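Local atomic coordinates of periplasmic binding protein (Sulfurospirillum deleyianum, PDB entry 4PAG), a protein that probably captures a small solute in the periplasm for delivery to an ABC transporter, and here holds a histidine molecule. Residues Y24-P28 with L71-H75; V92-T98 with A116-D122; P128-R132 with L147-Q152. All coordinates share one frame; numbering follows the deposited sequence.

Contact 1: residues Y24-P28 with L71-H75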
loop_
_atom_site.group_PDB
_atom_site.type_symbol
_atom_site.label_atom_id
_atom_site.label_comp_id
_atom_site.label_asym_id
_atom_site.label_seq_id
_atom_site.Cartn_x
_atom_site.Cartn_y
_atom_site.Cartn_z
ATOM N N TYR A 24 4.331 3.616 -17.731
ATOM C CA TYR A 24 3.052 3.915 -17.105
ATOM C C TYR A 24 2.671 2.746 -16.206
ATOM O O TYR A 24 2.786 1.588 -16.603
ATOM C CB TYR A 24 1.996 4.160 -18.187
ATOM C CG TYR A 24 0.566 4.229 -17.703
ATOM C CD1 TYR A 24 0.105 5.309 -16.958
ATOM C CD2 TYR A 24 -0.337 3.212 -18.007
ATOM C CE1 TYR A 24 -1.214 5.364 -16.515
ATOM C CE2 TYR A 24 -1.651 3.263 -17.577
ATOM C CZ TYR A 24 -2.089 4.343 -16.830
ATOM O OH TYR A 24 -3.409 4.385 -16.405
ATOM N N GLY A 25 2.253 3.063 -14.985
ATOM C CA GLY A 25 1.726 2.068 -14.062
ATOM C C GLY A 25 0.213 2.099 -14.095
ATOM O O GLY A 25 -0.381 3.169 -14.147
ATOM N N SER A 26 -0.402 0.922 -14.049
ATOM C CA SER A 26 -1.849 0.782 -14.248
ATOM C C SER A 26 -2.706 1.283 -13.074
ATOM O O SER A 26 -3.905 1.516 -13.233
ATOM C CB SER A 26 -2.182 -0.686 -14.530
ATOM O OG SER A 26 -2.115 -1.465 -13.342
ATOM N N ALA A 27 -2.091 1.428 -11.904
ATOM C CA ALA A 27 -2.802 1.801 -10.691
ATOM C C ALA A 27 -1.810 2.328 -9.646
ATOM O O ALA A 27 -0.613 2.091 -9.764
ATOM C CB ALA A 27 -3.552 0.601 -10.146
ATOM N N PRO A 28 -2.304 3.029 -8.610
ATOM C CA PRO A 28 -1.382 3.632 -7.649
ATOM C C PRO A 28 -0.361 2.679 -6.991
ATOM O O PRO A 28 0.784 3.081 -6.804
ATOM C CB PRO A 28 -2.324 4.266 -6.617
ATOM C CG PRO A 28 -3.542 4.602 -7.402
ATOM C CD PRO A 28 -3.697 3.445 -8.352
ATOM N N LEU A 71 -3.818 10.262 -15.620
ATOM C CA LEU A 71 -4.240 9.474 -16.784
ATOM C C LEU A 71 -5.201 8.342 -16.423
ATOM O O LEU A 71 -5.537 7.510 -17.274
ATOM C CB LEU A 71 -3.024 8.880 -17.489
ATOM C CG LEU A 71 -1.983 9.862 -18.018
ATOM C CD1 LEU A 71 -0.814 9.093 -18.616
ATOM C CD2 LEU A 71 -2.584 10.801 -19.048
ATOM N N GLY A 72 -5.651 8.307 -15.173
ATOM C CA GLY A 72 -6.569 7.270 -14.731
ATOM C C GLY A 72 -5.875 5.933 -14.572
ATOM O O GLY A 72 -4.651 5.837 -14.665
ATOM N N GLY A 73 -6.656 4.893 -14.333
ATOM C CA GLY A 73 -6.106 3.575 -14.085
ATOM C C GLY A 73 -7.180 2.543 -13.824
ATOM O O GLY A 73 -8.375 2.871 -13.767
ATOM N N TRP A 74 -6.742 1.294 -13.668
ATOM C CA TRP A 74 -7.628 0.173 -13.390
ATOM C C TRP A 74 -7.557 -0.137 -11.905
ATOM O O TRP A 74 -6.676 -0.878 -11.463
ATOM C CB TRP A 74 -7.197 -1.059 -14.182
ATOM C CG TRP A 74 -7.334 -0.955 -15.674
ATOM C CD1 TRP A 74 -8.414 -1.324 -16.422
ATOM C CD2 TRP A 74 -6.345 -0.493 -16.598
ATOM N NE1 TRP A 74 -8.158 -1.118 -17.760
ATOM C CE2 TRP A 74 -6.896 -0.606 -17.895
ATOM C CE3 TRP A 74 -5.052 0.012 -16.459
ATOM C CZ2 TRP A 74 -6.193 -0.229 -19.047
ATOM C CZ3 TRP A 74 -4.351 0.387 -17.606
ATOM C CH2 TRP A 74 -4.927 0.262 -18.884
ATOM N N HIS A 75 -8.470 0.455 -11.139
ATOM C CA HIS A 75 -8.541 0.257 -9.688
ATOM C C HIS A 75 -9.816 0.921 -9.148
ATOM O O HIS A 75 -10.496 1.663 -9.865
ATOM C CB HIS A 75 -7.289 0.813 -8.984
ATOM C CG HIS A 75 -7.034 2.250 -9.280
ATOM N ND1 HIS A 75 -7.200 3.245 -8.342
ATOM C CD2 HIS A 75 -6.670 2.867 -10.428
ATOM C CE1 HIS A 75 -6.929 4.412 -8.896
ATOM N NE2 HIS A 75 -6.611 4.211 -10.163
HETATM O O HOH W 1 -4.380 -2.006 -12.271
#
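Tyr24 reaches across to the 71-75 loop at the point where strand 23-25, an outermost strand of a three-stranded parallel sheet, runs out toward helix 28-37. The setting is one α/β lobe of a two-lobed periplasmic binding protein. The CA-CB bond of Tyr24 points toward the loop, and with CG anti to the backbone N (chi1 169°) the ring is placed between Leu71 and Trp74. CE1 lies 4.1 Å from Leu71 CB, which comes in obliquely, while CE2 meets Trp74 CZ3 at the ring edge, 3.9 Å away. Beyond CZ, OH donates to Gly72 O at 2.6 Å from above the carbonyl plane, 45° out of it; Asn46 ND2 donates to the same oxygen. Tyrosine suits this buried place, an apolar ring with one polar group at its end. Further along, Trp74 N gives its hydrogen to Ser26 O, 2.9 Å away. Gly73 CA lies only 3.1 Å from that Ser26 O, and a beta carbon here would run into it, so glycine fits. Ser26 OG shares a water with Trp74 O and also bonds to Trp96 N, while its CB rests 3.5 Å from Trp74 CE3. The indole nitrogen of Trp74 turns elsewhere, to Asp108. Replacing His75 by an alanine would probably open a gap beside Pro28 and Ala27, whose CD and CB would lose the imidazole they pack on. Pro28 CD makes a CH-pi contact over one face of that imidazole, 3.4 Å from the His75 ring centroid and 7° off its normal.

Contact 2: residues V92-T98 with A116-D122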
loop_
_atom_site.group_PDB
_atom_site.type_symbol
_atom_site.label_atom_id
_atom_site.label_comp_id
_atom_site.label_asym_id
_atom_site.label_seq_id
_atom_site.Cartn_x
_atom_site.Cartn_y
_atom_site.Cartn_z
ATOM N N VAL A 92 6.365 0.741 -22.139
ATOM C CA VAL A 92 5.754 -0.422 -21.511
ATOM C C VAL A 92 4.759 0.046 -20.445
ATOM O O VAL A 92 4.901 1.144 -19.897
ATOM C CB VAL A 92 6.836 -1.359 -20.917
ATOM C CG1 VAL A 92 7.544 -0.700 -19.741
ATOM C CG2 VAL A 92 6.246 -2.702 -20.516
ATOM N N ILE A 93 3.739 -0.772 -20.200
ATOM C CA ILE A 93 2.776 -0.544 -19.125
ATOM C C ILE A 93 2.951 -1.671 -18.109
ATOM O O ILE A 93 3.038 -2.836 -18.479
ATOM C CB ILE A 93 1.325 -0.543 -19.652
ATOM C CG1 ILE A 93 1.123 0.612 -20.639
ATOM C CG2 ILE A 93 0.324 -0.442 -18.499
ATOM C CD1 ILE A 93 -0.208 0.579 -21.357
ATOM N N ILE A 94 3.037 -1.312 -16.836
ATOM C CA ILE A 94 3.135 -2.277 -15.767
ATOM C C ILE A 94 1.781 -2.316 -15.070
ATOM O O ILE A 94 1.281 -1.281 -14.638
ATOM C CB ILE A 94 4.221 -1.889 -14.745
ATOM C CG1 ILE A 94 5.569 -1.608 -15.430
ATOM C CG2 ILE A 94 4.368 -2.980 -13.704
ATOM C CD1 ILE A 94 6.165 -2.782 -16.180
ATOM N N THR A 95 1.191 -3.503 -14.965
ATOM C CA THR A 95 -0.125 -3.646 -14.353
ATOM C C THR A 95 -0.120 -4.433 -13.047
ATOM O O THR A 95 0.846 -5.127 -12.708
ATOM C CB THR A 95 -1.147 -4.281 -15.316
ATOM O OG1 THR A 95 -0.925 -5.690 -15.419
ATOM C CG2 THR A 95 -1.056 -3.655 -16.687
ATOM N N TRP A 96 -1.232 -4.303 -12.329
ATOM C CA TRP A 96 -1.464 -4.974 -11.054
ATOM C C TRP A 96 -2.115 -6.342 -11.316
ATOM O O TRP A 96 -3.226 -6.416 -11.820
ATOM C CB TRP A 96 -2.351 -4.046 -10.219
ATOM C CG TRP A 96 -2.716 -4.461 -8.838
ATOM C CD1 TRP A 96 -2.302 -5.562 -8.149
ATOM C CD2 TRP A 96 -3.559 -3.724 -7.951
ATOM N NE1 TRP A 96 -2.863 -5.567 -6.892
ATOM C CE2 TRP A 96 -3.643 -4.450 -6.751
ATOM C CE3 TRP A 96 -4.281 -2.533 -8.074
ATOM C CZ2 TRP A 96 -4.404 -4.012 -5.666
ATOM C CZ3 TRP A 96 -5.034 -2.095 -6.995
ATOM C CH2 TRP A 96 -5.095 -2.840 -5.809
ATOM N N ASP A 97 -1.387 -7.416 -11.008
ATOM C CA ASP A 97 -1.854 -8.787 -11.245
ATOM C C ASP A 97 -2.698 -9.256 -10.066
ATOM O O ASP A 97 -2.172 -9.844 -9.118
ATOM C CB ASP A 97 -0.651 -9.728 -11.443
ATOM C CG ASP A 97 -1.050 -11.179 -11.687
ATOM O OD1 ASP A 97 -2.258 -11.489 -11.759
ATOM O OD2 ASP A 97 -0.130 -12.017 -11.815
ATOM N N THR A 98 -4.002 -8.998 -10.123
ATOM C CA THR A 98 -4.917 -9.432 -9.060
ATOM C C THR A 98 -6.256 -9.828 -9.708
ATOM O O THR A 98 -6.695 -9.171 -10.668
ATOM C CB THR A 98 -5.053 -8.337 -7.968
ATOM O OG1 THR A 98 -5.712 -8.863 -6.801
ATOM C CG2 THR A 98 -5.799 -7.116 -8.486
ATOM N N ALA A 116 2.682 -4.833 -22.290
ATOM C CA ALA A 116 2.309 -4.736 -20.878
ATOM C C ALA A 116 2.720 -5.959 -20.063
ATOM O O ALA A 116 2.565 -7.105 -20.505
ATOM C CB ALA A 116 0.817 -4.477 -20.744
ATOM N N LEU A 117 3.257 -5.692 -18.874
ATOM C CA LEU A 117 3.643 -6.724 -17.925
ATOM C C LEU A 117 2.749 -6.583 -16.723
ATOM O O LEU A 117 2.180 -5.518 -16.497
ATOM C CB LEU A 117 5.090 -6.533 -17.487
ATOM C CG LEU A 117 6.092 -6.283 -18.619
ATOM C CD1 LEU A 117 7.488 -6.063 -18.065
ATOM C CD2 LEU A 117 6.078 -7.434 -19.608
ATOM N N LYS A 118 2.629 -7.648 -15.944
ATOM C CA LYS A 118 1.876 -7.578 -14.706
ATOM C C LYS A 118 2.694 -8.132 -13.553
ATOM O O LYS A 118 3.503 -9.046 -13.736
ATOM C CB LYS A 118 0.528 -8.293 -14.845
ATOM C CG LYS A 118 0.561 -9.801 -15.040
ATOM C CD LYS A 118 -0.868 -10.275 -15.270
ATOM C CE LYS A 118 -1.060 -11.753 -15.000
ATOM N NZ LYS A 118 -0.780 -12.577 -16.197
ATOM N N VAL A 119 2.482 -7.564 -12.369
ATOM C CA VAL A 119 3.217 -7.973 -11.182
ATOM C C VAL A 119 2.254 -8.314 -10.050
ATOM O O VAL A 119 1.235 -7.645 -9.858
ATOM C CB VAL A 119 4.232 -6.895 -10.736
ATOM C CG1 VAL A 119 5.234 -6.624 -11.854
ATOM C CG2 VAL A 119 3.538 -5.604 -10.328
ATOM N N ASN A 120 2.589 -9.369 -9.319
ATOM C CA ASN A 120 1.748 -9.882 -8.254
ATOM C C ASN A 120 2.222 -9.365 -6.898
ATOM O O ASN A 120 3.209 -9.852 -6.352
ATOM C CB ASN A 120 1.752 -11.412 -8.288
ATOM C CG ASN A 120 0.729 -12.016 -7.349
ATOM O OD1 ASN A 120 0.230 -11.353 -6.446
ATOM N ND2 ASN A 120 0.413 -13.278 -7.561
ATOM N N ILE A 121 1.499 -8.399 -6.349
ATOM C CA ILE A 121 1.924 -7.720 -5.118
ATOM C C ILE A 121 0.967 -7.911 -3.944
ATOM O O ILE A 121 1.102 -7.245 -2.916
ATOM C CB ILE A 121 2.096 -6.211 -5.359
ATOM C CG1 ILE A 121 0.847 -5.632 -6.033
ATOM C CG2 ILE A 121 3.324 -5.969 -6.211
ATOM C CD1 ILE A 121 0.698 -4.139 -5.876
ATOM N N ASP A 122 0.008 -8.815 -4.079
ATOM C CA ASP A 122 -1.000 -8.974 -3.038
ATOM C C ASP A 122 -0.394 -9.493 -1.730
ATOM O O ASP A 122 -0.701 -8.980 -0.654
ATOM C CB ASP A 122 -2.138 -9.856 -3.532
ATOM C CG ASP A 122 -3.068 -9.121 -4.505
ATOM O OD1 ASP A 122 -2.924 -7.888 -4.722
ATOM O OD2 ASP A 122 -3.956 -9.783 -5.054
HETATM O O HOH W 2 -1.181 -8.578 -6.987
HETATM O O HOH W 3 2.632 -11.680 -12.370
#
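Ile93 pairs with Ala116 at the start of a parallel run that continues through Trp96 and Val119, the two strands of a beta-alpha-beta unit whose connection is helix 99-112. Backbone donors and acceptors alternate in the parallel pattern. Leu117 N reaches Ile93 O at 2.9 Å, Thr95 N reaches Leu117 O at 2.7 Å, and Val119 N reaches Thr95 O at 3.0 Å. Asp97 N prolongs the series past the strand, meeting Val119 O at 2.9 Å. Ile94, Leu117 and Val119 share one face of the sheet, where branched apolar chains suit the helices packed on it. At and beyond the strand ends, side chains take over. With CG opposite the backbone N (chi1 -178°), Trp96 extends so that NE1 donates within its ring plane to Asp122 OD1, 3.2 Å away and nearly straight at 167°, although ring and carboxylate planes stand 83° apart. Thr98 OG1 gives its proton to the syn lone pair of Asp122 OD2 at 2.6 Å. Ile121 CD1 and Thr98 CG2 lie over opposite faces of the indole. One water donates to Asp97 O and Asn120 OD1 and accepts from Ile121 N; another donates to Asp97 OD2 and Lys118 O. Asp97 OD1 is held by Asn102 and Lys118 NZ by Val9 O. The two side chains touch through Lys118 CE, 3.3 Å from Asp97 OD2, but form no salt bridge. With a donor on each oxygen, from Trp96 and Thr98, Asp122 is likely to stay ionised and to fix both groups at the carboxyl ends of the strands.

Contact 3: residues P128-R132 with L147-Q152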
loop_
_atom_site.group_PDB
_atom_site.type_symbol
_atom_site.label_atom_id
_atom_site.label_comp_id
_atom_site.label_asym_id
_atom_site.label_seq_id
_atom_site.Cartn_x
_atom_site.Cartn_y
_atom_site.Cartn_z
ATOM N N PRO A 128 10.181 -7.886 -2.504
ATOM C CA PRO A 128 11.576 -7.944 -2.955
ATOM C C PRO A 128 11.733 -8.441 -4.398
ATOM O O PRO A 128 12.405 -7.793 -5.203
ATOM C CB PRO A 128 12.233 -8.899 -1.955
ATOM C CG PRO A 128 11.393 -8.780 -0.716
ATOM C CD PRO A 128 9.990 -8.596 -1.226
ATOM N N GLU A 129 11.109 -9.558 -4.740
ATOM C CA GLU A 129 11.228 -10.065 -6.105
ATOM C C GLU A 129 10.584 -9.141 -7.151
ATOM O O GLU A 129 11.108 -9.001 -8.254
ATOM C CB GLU A 129 10.713 -11.503 -6.212
ATOM C CG GLU A 129 11.741 -12.521 -5.738
ATOM C CD GLU A 129 13.019 -12.503 -6.573
ATOM O OE1 GLU A 129 12.940 -12.684 -7.808
ATOM O OE2 GLU A 129 14.104 -12.305 -5.999
ATOM N N VAL A 130 9.489 -8.475 -6.791
ATOM C CA VAL A 130 8.844 -7.529 -7.699
ATOM C C VAL A 130 9.744 -6.314 -7.937
ATOM O O VAL A 130 9.894 -5.863 -9.071
ATOM C CB VAL A 130 7.449 -7.108 -7.193
ATOM C CG1 VAL A 130 6.874 -5.974 -8.038
ATOM C CG2 VAL A 130 6.509 -8.307 -7.217
ATOM N N PHE A 131 10.356 -5.796 -6.874
ATOM C CA PHE A 131 11.340 -4.728 -7.025
ATOM C C PHE A 131 12.496 -5.134 -7.953
ATOM O O PHE A 131 12.834 -4.397 -8.882
ATOM C CB PHE A 131 11.883 -4.279 -5.663
ATOM C CG PHE A 131 11.072 -3.198 -5.016
ATOM C CD1 PHE A 131 11.023 -1.934 -5.578
ATOM C CD2 PHE A 131 10.379 -3.433 -3.833
ATOM C CE1 PHE A 131 10.292 -0.919 -4.985
ATOM C CE2 PHE A 131 9.637 -2.425 -3.240
ATOM C CZ PHE A 131 9.597 -1.166 -3.811
ATOM N N ARG A 132 13.085 -6.302 -7.722
ATOM C CA ARG A 132 14.175 -6.774 -8.587
ATOM C C ARG A 132 13.735 -6.906 -10.061
ATOM O O ARG A 132 14.458 -6.519 -10.981
ATOM C CB ARG A 132 14.725 -8.105 -8.076
ATOM C CG ARG A 132 15.403 -7.978 -6.724
ATOM C CD ARG A 132 16.115 -9.246 -6.286
ATOM N NE ARG A 132 16.497 -9.110 -4.884
ATOM C CZ ARG A 132 15.896 -9.700 -3.852
ATOM N NH1 ARG A 132 14.876 -10.542 -4.025
ATOM N NH2 ARG A 132 16.343 -9.461 -2.626
ATOM N N LEU A 147 16.403 -1.370 -2.638
ATOM C CA LEU A 147 15.052 -1.366 -2.072
ATOM C C LEU A 147 14.580 -2.767 -1.717
ATOM O O LEU A 147 14.001 -2.973 -0.639
ATOM C CB LEU A 147 14.053 -0.713 -3.037
ATOM C CG LEU A 147 14.358 0.719 -3.461
ATOM C CD1 LEU A 147 13.234 1.260 -4.336
ATOM C CD2 LEU A 147 14.566 1.616 -2.253
ATOM N N ALA A 148 14.834 -3.718 -2.622
ATOM C CA ALA A 148 14.481 -5.111 -2.414
ATOM C C ALA A 148 15.159 -5.693 -1.182
ATOM O O ALA A 148 14.542 -6.436 -0.433
ATOM C CB ALA A 148 14.833 -5.949 -3.644
ATOM N N ASN A 149 16.425 -5.354 -0.970
ATOM C CA ASN A 149 17.159 -5.885 0.174
ATOM C C ASN A 149 16.597 -5.404 1.515
ATOM O O ASN A 149 16.453 -6.202 2.440
ATOM C CB ASN A 149 18.649 -5.576 0.049
ATOM C CG ASN A 149 19.354 -6.520 -0.907
ATOM O OD1 ASN A 149 19.113 -7.724 -0.902
ATOM N ND2 ASN A 149 20.212 -5.975 -1.747
HETATM N N MSE A 150 16.258 -4.121 1.610
HETATM C CA MSE A 150 15.616 -3.583 2.827
HETATM C C MSE A 150 14.251 -4.203 3.011
HETATM O O MSE A 150 13.888 -4.603 4.121
HETATM C CB MSE A 150 15.507 -2.057 2.840
HETATM C CG MSE A 150 14.906 -1.590 4.173
HETATM SE SE MSE A 150 14.910 0.373 4.371
HETATM C CE MSE A 150 16.790 0.540 4.928
ATOM N N ALA A 151 13.492 -4.298 1.926
ATOM C CA ALA A 151 12.210 -4.979 1.945
ATOM C C ALA A 151 12.357 -6.397 2.508
ATOM O O ALA A 151 11.637 -6.782 3.441
ATOM C CB ALA A 151 11.604 -5.007 0.544
ATOM N N GLN A 152 13.306 -7.161 1.967
ATOM C CA GLN A 152 13.503 -8.544 2.406
ATOM C C GLN A 152 13.812 -8.627 3.904
ATOM O O GLN A 152 13.226 -9.443 4.627
ATOM C CB GLN A 152 14.627 -9.219 1.599
ATOM C CG GLN A 152 14.731 -10.718 1.828
ATOM C CD GLN A 152 13.510 -11.449 1.314
ATOM O OE1 GLN A 152 13.342 -11.618 0.109
ATOM N NE2 GLN A 152 12.638 -11.865 2.222
HETATM O O HOH W 4 15.514 -11.223 -1.213
#
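Pro128 and Ala148 mark the closest passage of two antiparallel helices, their CA atoms 4.1 Å apart. The segment axes run 178° to one another and approach to 8.3 Å, a separation made possible by small residues at the interface. Ala148 meets several residues of the other helix: its CB sits 3.4 Å from Pro128 O and also touches Phe131 CB. Proline suits the first turn of helix 127-138, where the backbone needs no N-H for helical bonding, and its ring fills the space beside the partner helix, with CG 4.0 Å from Ala151 CB. Phe131 turns one ring face to Leu147, whose CB stands 4.2 Å from the ring centroid and 13° off the normal, a CH-pi contact; Leu147 CD1 meets the same ring at CE1. Arg132 runs extended from CG to NE, which lays its aliphatic part and then a guanidinium face over the methyl of Ala148, CG being 3.7 Å from Ala148 CB. Its NH1 forms a salt bridge with Glu129 OE2 at 2.8 Å, one turn back on the same helix. Gln152 bends at chi2 (66°), bringing OE1 beside the Pro128 ring, where a water donates to it, while its NE2 binds Asp156. Around the pair, helix 28-37 meets Phe131 with Met33 and Ile37 and Leu147 with Val36, and helix 297-309 adds Leu307 and Phe308 against Leu147. Val130 packs on Val119, setting helix 127-138 against strand 116-119.

How the contacts relate
The three contacts follow one another along the chain without interleaving. Contacts 1 and 2 have centres about 10 Å apart and share the parallel sheet: strand 23-25 lies next to the central strand 92-96, which pairs with strand 116-119 on its other side. Ser26 N and Ile94 O, 2.8 Å apart, probably make one of the bonds joining them. Contact 3 lies about 16 Å from contact 2, centre to centre, and touches it through Val130, which also meets Ile121. From contact 1 it is separated by about 10 Å between nearest atoms. Together they lead from the sheet of one lobe to the long helix 141-163, which probably links the lobes, as in related binding proteins.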